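PDB 3ORF: dihydropteridine reductase from Dictyostelium discoideum, which catalyses the NADH- or NADPH-dependent reduction of quinonoid dihydropteridines to tetrahydropteridines, a reaction that yields the pterin cofactor tetrahydrobiopterin. Local coordinates for residues Lys23-Leu28 with Trp47-Ile52; Ser85-Thr90 with Leu133-Gly138; Met118-Ala123 with Lys162-His167; Gly187-Thr192 with Gly234-Phe239. One frame throughout, in Å; residues are numbered along the deposited sequence.

Contact 1. Residues Lys23-Leu28 with Trp47-Ile52; sequences KNILVL and WNTISI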
# COMPACT_ATOMS: atom_id res chain seq x y z
N LYS A 23 -15.19 -16.47 25.30
CA LYS A 23 -14.73 -15.42 24.43
C LYS A 23 -14.20 -15.99 23.12
O LYS A 23 -13.62 -17.05 23.11
CB LYS A 23 -13.69 -14.57 25.15
CG LYS A 23 -14.18 -13.98 26.49
CD LYS A 23 -14.64 -12.57 26.31
CE LYS A 23 -14.43 -11.81 27.59
NZ LYS A 23 -15.19 -10.54 27.55
N ASN A 24 -14.44 -15.30 22.01
CA ASN A 24 -13.95 -15.76 20.70
C ASN A 24 -12.78 -14.96 20.17
O ASN A 24 -12.82 -13.71 20.13
CB ASN A 24 -15.07 -15.76 19.67
CG ASN A 24 -16.27 -16.54 20.14
OD1 ASN A 24 -16.07 -17.53 20.80
ND2 ASN A 24 -17.50 -16.11 19.81
N ILE A 25 -11.76 -15.67 19.68
CA ILE A 25 -10.73 -14.99 18.92
C ILE A 25 -10.69 -15.53 17.50
O ILE A 25 -10.71 -16.74 17.28
CB ILE A 25 -9.34 -15.04 19.61
CG1 ILE A 25 -8.27 -14.47 18.66
CG2 ILE A 25 -8.96 -16.46 19.99
CD1 ILE A 25 -6.80 -14.57 19.19
N LEU A 26 -10.59 -14.64 16.53
CA LEU A 26 -10.48 -15.02 15.14
C LEU A 26 -9.17 -14.62 14.52
O LEU A 26 -8.70 -13.50 14.72
CB LEU A 26 -11.60 -14.39 14.36
CG LEU A 26 -11.47 -14.28 12.86
CD1 LEU A 26 -11.55 -15.60 12.31
CD2 LEU A 26 -12.72 -13.61 12.42
N VAL A 27 -8.55 -15.53 13.78
CA VAL A 27 -7.18 -15.30 13.33
C VAL A 27 -7.05 -15.59 11.82
O VAL A 27 -7.24 -16.74 11.40
CB VAL A 27 -6.16 -16.19 14.08
CG1 VAL A 27 -4.72 -15.85 13.61
CG2 VAL A 27 -6.31 -16.09 15.63
N LEU A 28 -6.75 -14.54 11.04
CA LEU A 28 -6.58 -14.66 9.57
C LEU A 28 -5.12 -15.00 9.48
O LEU A 28 -4.30 -14.37 10.19
CB LEU A 28 -6.91 -13.31 8.88
CG LEU A 28 -6.83 -13.26 7.35
CD1 LEU A 28 -7.87 -14.30 6.76
CD2 LEU A 28 -7.09 -11.79 6.80
N TRP A 47 -10.25 -19.78 25.54
CA TRP A 47 -11.03 -19.05 24.56
C TRP A 47 -11.42 -20.02 23.45
O TRP A 47 -10.75 -21.01 23.17
CB TRP A 47 -10.22 -17.87 23.97
CG TRP A 47 -10.17 -16.63 24.84
CD1 TRP A 47 -9.92 -16.57 26.15
CD2 TRP A 47 -10.35 -15.28 24.40
NE1 TRP A 47 -9.97 -15.27 26.61
CE2 TRP A 47 -10.24 -14.45 25.54
CE3 TRP A 47 -10.65 -14.71 23.16
CZ2 TRP A 47 -10.38 -13.05 25.49
CZ3 TRP A 47 -10.81 -13.32 23.09
CH2 TRP A 47 -10.68 -12.50 24.26
N ASN A 48 -12.51 -19.70 22.80
CA ASN A 48 -12.89 -20.38 21.61
C ASN A 48 -12.07 -19.72 20.46
O ASN A 48 -11.97 -18.47 20.36
CB ASN A 48 -14.38 -20.15 21.49
CG ASN A 48 -15.05 -21.14 20.61
OD1 ASN A 48 -15.33 -20.83 19.45
ND2 ASN A 48 -15.34 -22.33 21.14
N THR A 49 -11.45 -20.56 19.62
CA THR A 49 -10.57 -20.10 18.55
C THR A 49 -11.12 -20.39 17.15
O THR A 49 -11.67 -21.47 16.92
CB THR A 49 -9.22 -20.79 18.64
OG1 THR A 49 -9.41 -22.21 18.55
CG2 THR A 49 -8.55 -20.42 19.94
N ILE A 50 -10.94 -19.45 16.21
CA ILE A 50 -11.38 -19.63 14.83
C ILE A 50 -10.24 -19.22 13.88
O ILE A 50 -9.57 -18.19 14.13
CB ILE A 50 -12.56 -18.77 14.50
CG1 ILE A 50 -13.75 -19.13 15.38
CG2 ILE A 50 -12.94 -18.94 13.07
CD1 ILE A 50 -14.48 -17.96 15.78
N SER A 51 -10.01 -20.00 12.82
CA SER A 51 -8.88 -19.75 11.92
C SER A 51 -9.37 -19.68 10.48
O SER A 51 -10.14 -20.52 10.05
CB SER A 51 -7.79 -20.85 12.10
OG SER A 51 -6.79 -20.88 11.09
N ILE A 52 -8.99 -18.61 9.77
CA ILE A 52 -9.14 -18.54 8.31
C ILE A 52 -7.73 -18.52 7.71
O ILE A 52 -6.86 -17.77 8.16
CB ILE A 52 -9.92 -17.25 7.86
CG1 ILE A 52 -11.31 -17.12 8.52
CG2 ILE A 52 -10.00 -17.14 6.32
CD1 ILE A 52 -11.86 -15.63 8.53

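Contact 2. Residues Ser85-Thr90 with Leu133-Gly138; sequences SIKVDT and LLNQGG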
# COMPACT_ATOMS: atom_id res chain seq x y z
N SER A 85 -23.72 -17.69 13.94
CA SER A 85 -23.95 -16.83 15.09
C SER A 85 -22.73 -16.41 15.98
O SER A 85 -22.91 -15.98 17.12
CB SER A 85 -25.09 -17.40 15.97
OG SER A 85 -25.57 -16.40 16.84
N ILE A 86 -21.52 -16.46 15.48
CA ILE A 86 -20.44 -16.05 16.39
C ILE A 86 -19.95 -14.63 16.09
O ILE A 86 -19.92 -14.20 14.93
CB ILE A 86 -19.27 -17.09 16.44
CG1 ILE A 86 -18.88 -17.55 15.03
CG2 ILE A 86 -19.67 -18.36 17.25
CD1 ILE A 86 -17.79 -16.65 14.38
N LYS A 87 -19.62 -13.90 17.15
CA LYS A 87 -18.99 -12.60 17.01
C LYS A 87 -17.68 -12.70 17.75
O LYS A 87 -17.52 -13.60 18.57
CB LYS A 87 -19.86 -11.51 17.63
CG LYS A 87 -21.17 -11.27 16.91
CD LYS A 87 -20.94 -10.90 15.43
CE LYS A 87 -22.19 -10.28 14.78
NZ LYS A 87 -22.12 -10.45 13.31
N VAL A 88 -16.73 -11.82 17.49
CA VAL A 88 -15.43 -12.09 18.06
C VAL A 88 -14.94 -10.97 18.90
O VAL A 88 -15.20 -9.81 18.60
CB VAL A 88 -14.35 -12.62 17.02
CG1 VAL A 88 -14.93 -13.72 16.08
CG2 VAL A 88 -13.73 -11.56 16.22
N ASP A 89 -14.27 -11.31 19.99
CA ASP A 89 -13.78 -10.30 20.92
C ASP A 89 -12.37 -9.76 20.57
O ASP A 89 -11.99 -8.66 21.02
CB ASP A 89 -13.73 -10.92 22.32
CG ASP A 89 -15.14 -11.36 22.84
OD1 ASP A 89 -15.48 -12.60 22.82
OD2 ASP A 89 -15.92 -10.46 23.18
N THR A 90 -11.58 -10.61 19.91
CA THR A 90 -10.29 -10.29 19.43
C THR A 90 -10.11 -10.85 18.01
O THR A 90 -10.41 -12.03 17.73
CB THR A 90 -9.22 -10.92 20.29
OG1 THR A 90 -9.21 -10.28 21.57
CG2 THR A 90 -7.86 -10.77 19.61
N LEU A 133 -17.69 -8.73 12.04
CA LEU A 133 -17.76 -9.75 13.09
C LEU A 133 -17.26 -9.30 14.47
O LEU A 133 -17.41 -10.07 15.48
CB LEU A 133 -16.94 -10.98 12.69
CG LEU A 133 -17.30 -11.75 11.41
CD1 LEU A 133 -16.39 -12.98 11.15
CD2 LEU A 133 -18.80 -12.18 11.37
N LEU A 134 -16.65 -8.11 14.56
CA LEU A 134 -16.06 -7.73 15.82
C LEU A 134 -17.17 -7.28 16.78
O LEU A 134 -18.13 -6.64 16.36
CB LEU A 134 -15.02 -6.64 15.61
CG LEU A 134 -13.99 -6.50 16.73
CD1 LEU A 134 -13.14 -7.78 16.80
CD2 LEU A 134 -13.14 -5.19 16.57
N ASN A 135 -17.07 -7.68 18.05
CA ASN A 135 -17.98 -7.19 19.08
C ASN A 135 -17.55 -5.79 19.48
O ASN A 135 -16.33 -5.40 19.38
CB ASN A 135 -17.85 -8.04 20.31
CG ASN A 135 -18.72 -9.30 20.29
OD1 ASN A 135 -19.81 -9.31 19.73
ND2 ASN A 135 -18.19 -10.38 20.85
N GLN A 136 -18.51 -5.01 19.95
CA GLN A 136 -18.23 -3.70 20.49
C GLN A 136 -17.15 -3.94 21.56
O GLN A 136 -17.18 -4.99 22.21
CB GLN A 136 -19.50 -3.05 21.10
CG GLN A 136 -20.64 -2.94 20.03
CD GLN A 136 -21.85 -2.10 20.46
OE1 GLN A 136 -22.47 -2.35 21.50
NE2 GLN A 136 -22.18 -1.12 19.67
N GLY A 137 -16.25 -2.97 21.74
CA GLY A 137 -15.19 -3.09 22.74
C GLY A 137 -14.08 -4.05 22.31
O GLY A 137 -13.12 -4.22 23.05
N GLY A 138 -14.19 -4.61 21.11
CA GLY A 138 -13.24 -5.65 20.62
C GLY A 138 -11.81 -5.19 20.35
O GLY A 138 -11.53 -3.97 20.29

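Contact 3. Residues Met118-Ala123 with Lys162-His167; sequences MNLYSA and KAATHH. With NAD (nicotinamide-adenine-dinucleotide), chain E.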
# COMPACT_ATOMS: atom_id res chain seq x y z
N MET A 118 -0.34 -11.49 -0.52
CA MET A 118 -0.13 -12.01 0.80
C MET A 118 -0.33 -10.95 1.89
O MET A 118 -0.93 -11.23 2.93
CB MET A 118 1.27 -12.62 0.91
CG MET A 118 1.35 -14.06 0.34
SD MET A 118 2.97 -14.79 0.70
CE MET A 118 3.78 -14.71 -0.93
N ASN A 119 0.23 -9.75 1.73
CA ASN A 119 0.09 -8.77 2.84
C ASN A 119 -1.08 -7.77 2.66
O ASN A 119 -1.79 -7.50 3.62
CB ASN A 119 1.36 -8.00 3.07
CG ASN A 119 2.58 -8.92 3.27
OD1 ASN A 119 2.59 -9.82 4.09
ND2 ASN A 119 3.62 -8.64 2.53
N LEU A 120 -1.32 -7.29 1.45
CA LEU A 120 -2.19 -6.12 1.33
C LEU A 120 -3.65 -6.57 1.24
O LEU A 120 -4.53 -6.05 1.96
CB LEU A 120 -1.79 -5.23 0.09
CG LEU A 120 -2.61 -3.95 -0.04
CD1 LEU A 120 -2.88 -3.23 1.30
CD2 LEU A 120 -1.97 -2.97 -1.04
N TYR A 121 -3.89 -7.54 0.36
CA TYR A 121 -5.21 -8.17 0.27
C TYR A 121 -5.69 -8.71 1.61
O TYR A 121 -6.88 -8.66 1.87
CB TYR A 121 -5.27 -9.28 -0.82
CG TYR A 121 -5.77 -8.74 -2.11
CD1 TYR A 121 -4.89 -8.51 -3.16
CD2 TYR A 121 -7.14 -8.38 -2.31
CE1 TYR A 121 -5.34 -8.02 -4.43
CE2 TYR A 121 -7.60 -7.87 -3.58
CZ TYR A 121 -6.66 -7.67 -4.61
OH TYR A 121 -7.02 -7.16 -5.85
N SER A 122 -4.80 -9.22 2.45
CA SER A 122 -5.22 -9.78 3.71
C SER A 122 -5.47 -8.72 4.79
O SER A 122 -6.39 -8.87 5.61
CB SER A 122 -4.21 -10.81 4.17
OG SER A 122 -2.91 -10.26 4.30
N ALA A 123 -4.67 -7.64 4.79
CA ALA A 123 -4.95 -6.50 5.64
C ALA A 123 -6.32 -5.88 5.26
O ALA A 123 -7.04 -5.44 6.10
CB ALA A 123 -3.92 -5.49 5.48
N LYS A 162 3.48 -3.19 3.48
CA LYS A 162 3.46 -2.97 4.92
C LYS A 162 3.16 -1.49 5.29
O LYS A 162 2.52 -1.23 6.32
CB LYS A 162 4.79 -3.36 5.58
CG LYS A 162 5.00 -4.88 5.66
CD LYS A 162 3.71 -5.60 6.00
CE LYS A 162 3.96 -7.03 6.59
NZ LYS A 162 2.80 -7.47 7.36
N ALA A 163 3.64 -0.54 4.49
CA ALA A 163 3.31 0.83 4.81
C ALA A 163 1.81 0.97 4.61
O ALA A 163 1.16 1.71 5.33
CB ALA A 163 4.10 1.91 3.89
N ALA A 164 1.24 0.26 3.63
CA ALA A 164 -0.20 0.44 3.42
C ALA A 164 -0.91 -0.19 4.63
O ALA A 164 -1.93 0.32 5.09
CB ALA A 164 -0.64 -0.29 2.13
N THR A 165 -0.41 -1.34 5.08
CA THR A 165 -0.99 -2.01 6.27
C THR A 165 -1.04 -1.08 7.46
O THR A 165 -2.03 -1.04 8.19
CB THR A 165 -0.23 -3.26 6.65
OG1 THR A 165 -0.19 -4.10 5.51
CG2 THR A 165 -0.91 -3.96 7.78
N HIS A 166 0.06 -0.32 7.64
CA HIS A 166 0.14 0.59 8.80
C HIS A 166 -0.96 1.66 8.66
O HIS A 166 -1.52 2.11 9.64
CB HIS A 166 1.53 1.30 8.89
CG HIS A 166 2.67 0.35 9.18
ND1 HIS A 166 4.00 0.69 9.02
CD2 HIS A 166 2.67 -0.93 9.65
CE1 HIS A 166 4.76 -0.35 9.33
NE2 HIS A 166 3.98 -1.35 9.69
N HIS A 167 -1.17 2.14 7.46
CA HIS A 167 -2.15 3.26 7.24
C HIS A 167 -3.57 2.70 7.52
O HIS A 167 -4.41 3.39 8.06
CB HIS A 167 -2.00 3.75 5.81
CG HIS A 167 -2.85 4.93 5.47
ND1 HIS A 167 -2.37 6.24 5.51
CD2 HIS A 167 -4.13 5.00 5.02
CE1 HIS A 167 -3.33 7.06 5.13
NE2 HIS A 167 -4.42 6.34 4.85
PA NAD E . 3.92 -17.91 7.68
O1A NAD E . 4.30 -17.92 6.24
O2A NAD E . 4.13 -19.11 8.54
O5B NAD E . 2.29 -17.71 7.72
C5B NAD E . 1.53 -16.78 7.04
C4B NAD E . 0.14 -17.43 6.87
O4B NAD E . -0.66 -16.47 6.12
C3B NAD E . 0.25 -18.68 5.96
O3B NAD E . -0.61 -19.67 6.46
C2B NAD E . -0.39 -18.26 4.66
O2B NAD E . -1.10 -19.35 4.04
C1B NAD E . -1.41 -17.21 5.16
N9A NAD E . -1.80 -16.18 4.16
C8A NAD E . -0.96 -15.61 3.26
N7A NAD E . -1.67 -14.69 2.58
C5A NAD E . -2.97 -14.71 3.01
C6A NAD E . -4.16 -14.01 2.67
N6A NAD E . -4.19 -13.11 1.65
N1A NAD E . -5.32 -14.27 3.35
C2A NAD E . -5.33 -15.19 4.30
N3A NAD E . -4.22 -15.87 4.64
C4A NAD E . -3.04 -15.68 4.01
O3 NAD E . 4.57 -16.59 8.25
PN NAD E . 4.88 -16.19 9.70
O1N NAD E . 6.34 -16.45 9.83
O2N NAD E . 3.83 -16.68 10.70
O5D NAD E . 4.73 -14.57 9.70
C5D NAD E . 3.55 -13.90 10.16
C4D NAD E . 3.62 -12.40 9.83
O4D NAD E . 4.93 -11.88 10.17
C3D NAD E . 3.40 -12.00 8.36
O3D NAD E . 2.37 -10.95 8.37
C2D NAD E . 4.75 -11.40 7.92
O2D NAD E . 4.45 -10.41 6.93
C1D NAD E . 5.11 -10.74 9.27
N1N NAD E . 6.35 -9.95 9.71
C2N NAD E . 7.62 -10.53 10.15
C3N NAD E . 8.67 -9.63 10.55
C7N NAD E . 10.06 -10.10 11.05
O7N NAD E . 11.09 -9.54 10.64
N7N NAD E . 10.02 -11.07 11.99
C4N NAD E . 8.46 -8.23 10.53
C5N NAD E . 7.23 -7.70 10.14
C6N NAD E . 6.20 -8.54 9.73
O HOH W 1 0.53 -6.95 5.85

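Contact 4. Residues Gly187-Thr192 with Gly234-Phe239; sequences GILPVT and GSLVKF. With NAD (nicotinamide-adenine-dinucleotide), chain E.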
# COMPACT_ATOMS: atom_id res chain seq x y z
N GLY A 187 -1.36 -2.16 15.45
CA GLY A 187 -0.46 -2.86 14.60
C GLY A 187 0.60 -3.41 15.54
O GLY A 187 1.00 -2.71 16.49
N ILE A 188 1.06 -4.65 15.30
CA ILE A 188 2.25 -5.15 16.01
C ILE A 188 3.31 -5.23 14.97
O ILE A 188 3.04 -5.68 13.83
CB ILE A 188 2.04 -6.53 16.70
CG1 ILE A 188 1.51 -7.55 15.72
CG2 ILE A 188 1.16 -6.36 17.96
CD1 ILE A 188 1.19 -8.88 16.35
N LEU A 189 4.50 -4.70 15.30
CA LEU A 189 5.53 -4.42 14.31
C LEU A 189 6.80 -5.08 14.85
O LEU A 189 7.60 -4.45 15.52
CB LEU A 189 5.76 -2.88 14.10
CG LEU A 189 5.04 -2.06 13.02
CD1 LEU A 189 3.54 -2.10 13.28
CD2 LEU A 189 5.57 -0.63 13.10
N PRO A 190 7.00 -6.34 14.50
CA PRO A 190 8.22 -7.03 14.97
C PRO A 190 9.50 -6.56 14.24
O PRO A 190 9.43 -6.24 13.03
CB PRO A 190 7.94 -8.52 14.69
CG PRO A 190 6.75 -8.55 13.66
CD PRO A 190 6.17 -7.12 13.58
N VAL A 191 10.60 -6.41 15.00
CA VAL A 191 11.95 -6.34 14.42
C VAL A 191 12.30 -7.75 13.86
O VAL A 191 12.48 -7.91 12.66
CB VAL A 191 12.93 -5.81 15.47
CG1 VAL A 191 14.39 -5.75 14.93
CG2 VAL A 191 12.45 -4.41 15.86
N THR A 192 12.27 -8.77 14.71
CA THR A 192 12.46 -10.15 14.26
C THR A 192 11.78 -11.14 15.18
O THR A 192 12.15 -11.28 16.39
CB THR A 192 13.98 -10.58 14.22
OG1 THR A 192 14.79 -9.47 13.83
CG2 THR A 192 14.17 -11.75 13.25
N GLY A 234 -4.97 2.93 17.45
CA GLY A 234 -4.18 3.27 16.30
C GLY A 234 -2.67 3.19 16.44
O GLY A 234 -1.98 3.51 15.45
N SER A 235 -2.13 2.91 17.64
CA SER A 235 -0.65 2.82 17.78
C SER A 235 -0.09 1.71 16.92
O SER A 235 -0.67 0.58 16.81
CB SER A 235 -0.28 2.44 19.21
OG SER A 235 -0.74 3.48 20.05
N LEU A 236 1.08 1.97 16.37
CA LEU A 236 1.87 0.88 15.78
C LEU A 236 2.79 0.46 16.90
O LEU A 236 3.60 1.28 17.38
CB LEU A 236 2.72 1.48 14.64
CG LEU A 236 1.85 2.09 13.55
CD1 LEU A 236 2.73 2.62 12.36
CD2 LEU A 236 0.76 1.05 12.98
N VAL A 237 2.72 -0.79 17.32
CA VAL A 237 3.52 -1.21 18.45
C VAL A 237 4.75 -2.04 18.01
O VAL A 237 4.62 -3.24 17.63
CB VAL A 237 2.65 -2.05 19.49
CG1 VAL A 237 3.45 -2.30 20.82
CG2 VAL A 237 1.35 -1.39 19.74
N LYS A 238 5.92 -1.39 18.09
CA LYS A 238 7.20 -2.02 17.74
C LYS A 238 7.66 -2.92 18.89
O LYS A 238 7.50 -2.57 20.05
CB LYS A 238 8.25 -0.94 17.47
CG LYS A 238 9.59 -1.44 16.88
CD LYS A 238 10.53 -0.29 16.80
CE LYS A 238 11.98 -0.76 16.49
NZ LYS A 238 12.91 0.30 16.94
N PHE A 239 8.24 -4.07 18.58
CA PHE A 239 8.82 -4.89 19.64
C PHE A 239 10.09 -5.59 19.12
O PHE A 239 10.11 -6.03 18.01
CB PHE A 239 7.79 -5.91 20.23
CG PHE A 239 7.20 -6.90 19.23
CD1 PHE A 239 7.70 -8.19 19.12
CD2 PHE A 239 6.13 -6.56 18.42
CE1 PHE A 239 7.15 -9.11 18.27
CE2 PHE A 239 5.54 -7.48 17.52
CZ PHE A 239 6.04 -8.75 17.45
PA NAD E . 3.92 -17.91 7.68
O1A NAD E . 4.30 -17.92 6.24
O2A NAD E . 4.13 -19.11 8.54
O5B NAD E . 2.29 -17.71 7.72
C5B NAD E . 1.53 -16.78 7.04
C4B NAD E . 0.14 -17.43 6.87
O4B NAD E . -0.66 -16.47 6.12
C3B NAD E . 0.25 -18.68 5.96
O3B NAD E . -0.61 -19.67 6.46
C2B NAD E . -0.39 -18.26 4.66
O2B NAD E . -1.10 -19.35 4.04
C1B NAD E . -1.41 -17.21 5.16
N9A NAD E . -1.80 -16.18 4.16
C8A NAD E . -0.96 -15.61 3.26
N7A NAD E . -1.67 -14.69 2.58
C5A NAD E . -2.97 -14.71 3.01
C6A NAD E . -4.16 -14.01 2.67
N6A NAD E . -4.19 -13.11 1.65
N1A NAD E . -5.32 -14.27 3.35
C2A NAD E . -5.33 -15.19 4.30
N3A NAD E . -4.22 -15.87 4.64
C4A NAD E . -3.04 -15.68 4.01
O3 NAD E . 4.57 -16.59 8.25
PN NAD E . 4.88 -16.19 9.70
O1N NAD E . 6.34 -16.45 9.83
O2N NAD E . 3.83 -16.68 10.70
O5D NAD E . 4.73 -14.57 9.70
C5D NAD E . 3.55 -13.90 10.16
C4D NAD E . 3.62 -12.40 9.83
O4D NAD E . 4.93 -11.88 10.17
C3D NAD E . 3.40 -12.00 8.36
O3D NAD E . 2.37 -10.95 8.37
C2D NAD E . 4.75 -11.40 7.92
O2D NAD E . 4.45 -10.41 6.93
C1D NAD E . 5.11 -10.74 9.27
N1N NAD E . 6.35 -9.95 9.71
C2N NAD E . 7.62 -10.53 10.15
C3N NAD E . 8.67 -9.63 10.55
C7N NAD E . 10.06 -10.10 11.05
O7N NAD E . 11.09 -9.54 10.64
N7N NAD E . 10.02 -11.07 11.99
C4N NAD E . 8.46 -8.23 10.53
C5N NAD E . 7.23 -7.70 10.14
C6N NAD E . 6.20 -8.54 9.73
O HOH W 2 10.80 -8.78 17.48

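Contact 1. Residues Lys23-Leu28 with Trp47-Ile52
K23 lies across the indole of W47 so that its CB sits over the middle of the six-membered ring, 3.4 Å from the centroid and only 7° off the ring normal, a CH-pi contact. W47 CG is anti to the carbonyl carbon (chi1 -80°), which carries the ring over to strand 24-28; there I25 N meets the ring edge in plane and I25 CB packs on CE3 at 3.8 Å. F42, edge-to-face, and F221 also meet this indole. Cutting the indole back to an alanine here is likely to leave K23 CB and I25 CB without their aromatic partner and open a gap beside F42 and F221. N24 and N48 run side by side with their amide planes 62° apart; N24 OD1 rests on N48 CB at 3.2 Å, while N24 ND2 turns to K87 O. Farther along the same face, L26 CD1 meets I50 CG2 at 3.7 Å and I52 CD1, and L28 CD1 reaches I52 CG2 at 3.6 Å. With CG anti to the backbone N, both leucines swing toward the isoleucines. I25 and V27 point to the other face, against helix 33-44. Five backbone bonds join the strands, from N48 N to K23 O (2.9 Å) through I52 N to V27 O (3.0 Å). Strands 24-28 and 48-53, parallel and linked by helix 33-44, form the first beta-alpha-beta unit of the Rossmann fold, and L28 lies at its NAD-binding end.

Contact 2. Residues Ser85-Thr90 with Leu133-Gly138
V88 is held to the other segment by both of its backbone polar atoms: V88 N donates to L133 O at 2.8 Å, and V88 O accepts from N135 N at 2.9 Å in a nearly straight bond. One side-chain bond adds to these, N135 ND2 to D89 OD2 at 3.3 Å. The amide arrives from above the carboxylate plane, 63° out of it, and the two flat groups are turned 50° apart. D89 OD1 is taken by N24 N, so the carboxylate ties two neighbours together. The other branch of the N135 amide, OD1, lies against K87 CB at 3.0 Å; CG anti to the carbonyl carbon (chi1 -86°) places OD1 at K87 and ND2 at D89. A leucine in place of N135 would probably leave D89 OD2 without this amide donor, the carboxylate then being held across the contact by fewer bonds. Beyond the polar atoms, K87 CD passes L133 O while its NZ goes to K132 O. V88 and L134 cross at about a right angle, CG2 to CD1 3.9 Å, and L134 CD1 also covers V88 O at 3.4 Å. N135 opens a type II turn closed by G138 N on N135 O, with G137 at positive phi. The chemistry thus couples the end of helix 108-133 to the start of strand 88-93 by main-chain bonds, with a single amide-carboxylate bond at the partly exposed margin.

Contact 3. Residues Met118-Ala123 with Lys162-His167
L120 and A164 meet where two helices of the Rossmann fold, 108-133 and 156-172, pack on the side of the sheet that faces the second subunit; the axes of their segments 118-123 and 162-167 approach to 9.1 Å at 18°. L120 CG stands anti to the backbone N (chi1 -176°), which carries CD1 onto A164 CB at 3.8 Å; L120 of the other subunit packs on L120 as well. Small residues allow close approach one turn on, where A123 CB lies 4.0 Å from T165 OG1. T165 directs OG1 at both T161 O and a water. K162 starts away from helix 108-133, but a bend at chi2 (-39°) turns the chain back, and the side chain crosses that of N119 at about a right angle, with CE nearest N119 OD1. K162 NZ bonds to T143 O and weakly to the nicotinamide-side ribose O2D of NAD; its place near the predicted proton acceptor Y158 matches the Tyr-x-x-x-Lys motif of SDR enzymes. N119 OD1, fixed by G97 N, is also near that ribose. The water bridges the helices, accepting from K162 NZ at 2.8 Å and donating to T165 OG1 at 3.0 Å and to N119 O at 3.3 Å.

Contact 4. Residues Gly187-Thr192 with Gly234-Phe239
F239 lies against I188 and P190 on adjacent parallel strands near the nicotinamide end of the Rossmann-type sheet. P190 CB touches F239 CZ at 3.4 Å, with P190 CA over one face of the ring toward its rim, and I188 CB reaches the ring edge at CE2, 3.7 Å away. The phenyl takes the position between backbone N and carbonyl carbon (chi1 59°), which folds it back over the neighbouring strand instead of out along its own. On the other face of the sheet, L189 straddles L236: both L189 CD1 and CD2 lie about 3.9 Å from L236 CB, the two side chains meeting at a slant. V191 CG2 packs on the extended chain of K238 at CE. Between these layers run five backbone bonds, beginning with G187 N to S235 O, which lies in the carbonyl plane, and ending with V191 N to F239 O at 3.1 Å and 173°. L189 N and F239 N instead approach their acceptors, V237 O and L189 O, from above the carbonyl planes. Farther out, W248 stacks on F239, V216 and W223 of helix 213-225 cover I188, and H166 of helix 156-172 lies against L189 and L236. This framework places the segment 190-192 on the cofactor: P190 CG packs at 3.6 Å on NAD C4N, the nicotinamide carbon that takes part in hydride transfer, and V191 O is near the carboxamide. Just past strand 184-190 a water accepts from T192 N at 3.1 Å and lies 2.9 Å from F239 O, probably as donor.

In the fold
Contacts 1, 2 and 4 all reach one mixed sheet, while contact 3 pairs helices 108-133 and 156-172, which pack together on one side of it. Contacts 1 and 2 are neighbours, centres 10 Å apart, through adjoining strands 24-28 and 88-93, with N24 touching K87 and D89. Contact 4 joins strands nearer the other edge of the sheet, its centre about 21 Å from that of contact 1. Contact 3, centred about 13 Å from contact 4, meets it through H166; L28 of contact 1 touches S122. Contact 1 closes first along the chain, contacts 2 and 3 interleave, and contact 4 closes last. Contacts 3 and 4, and L28 of contact 1, meet NAD, whereas contact 2 lies away from it.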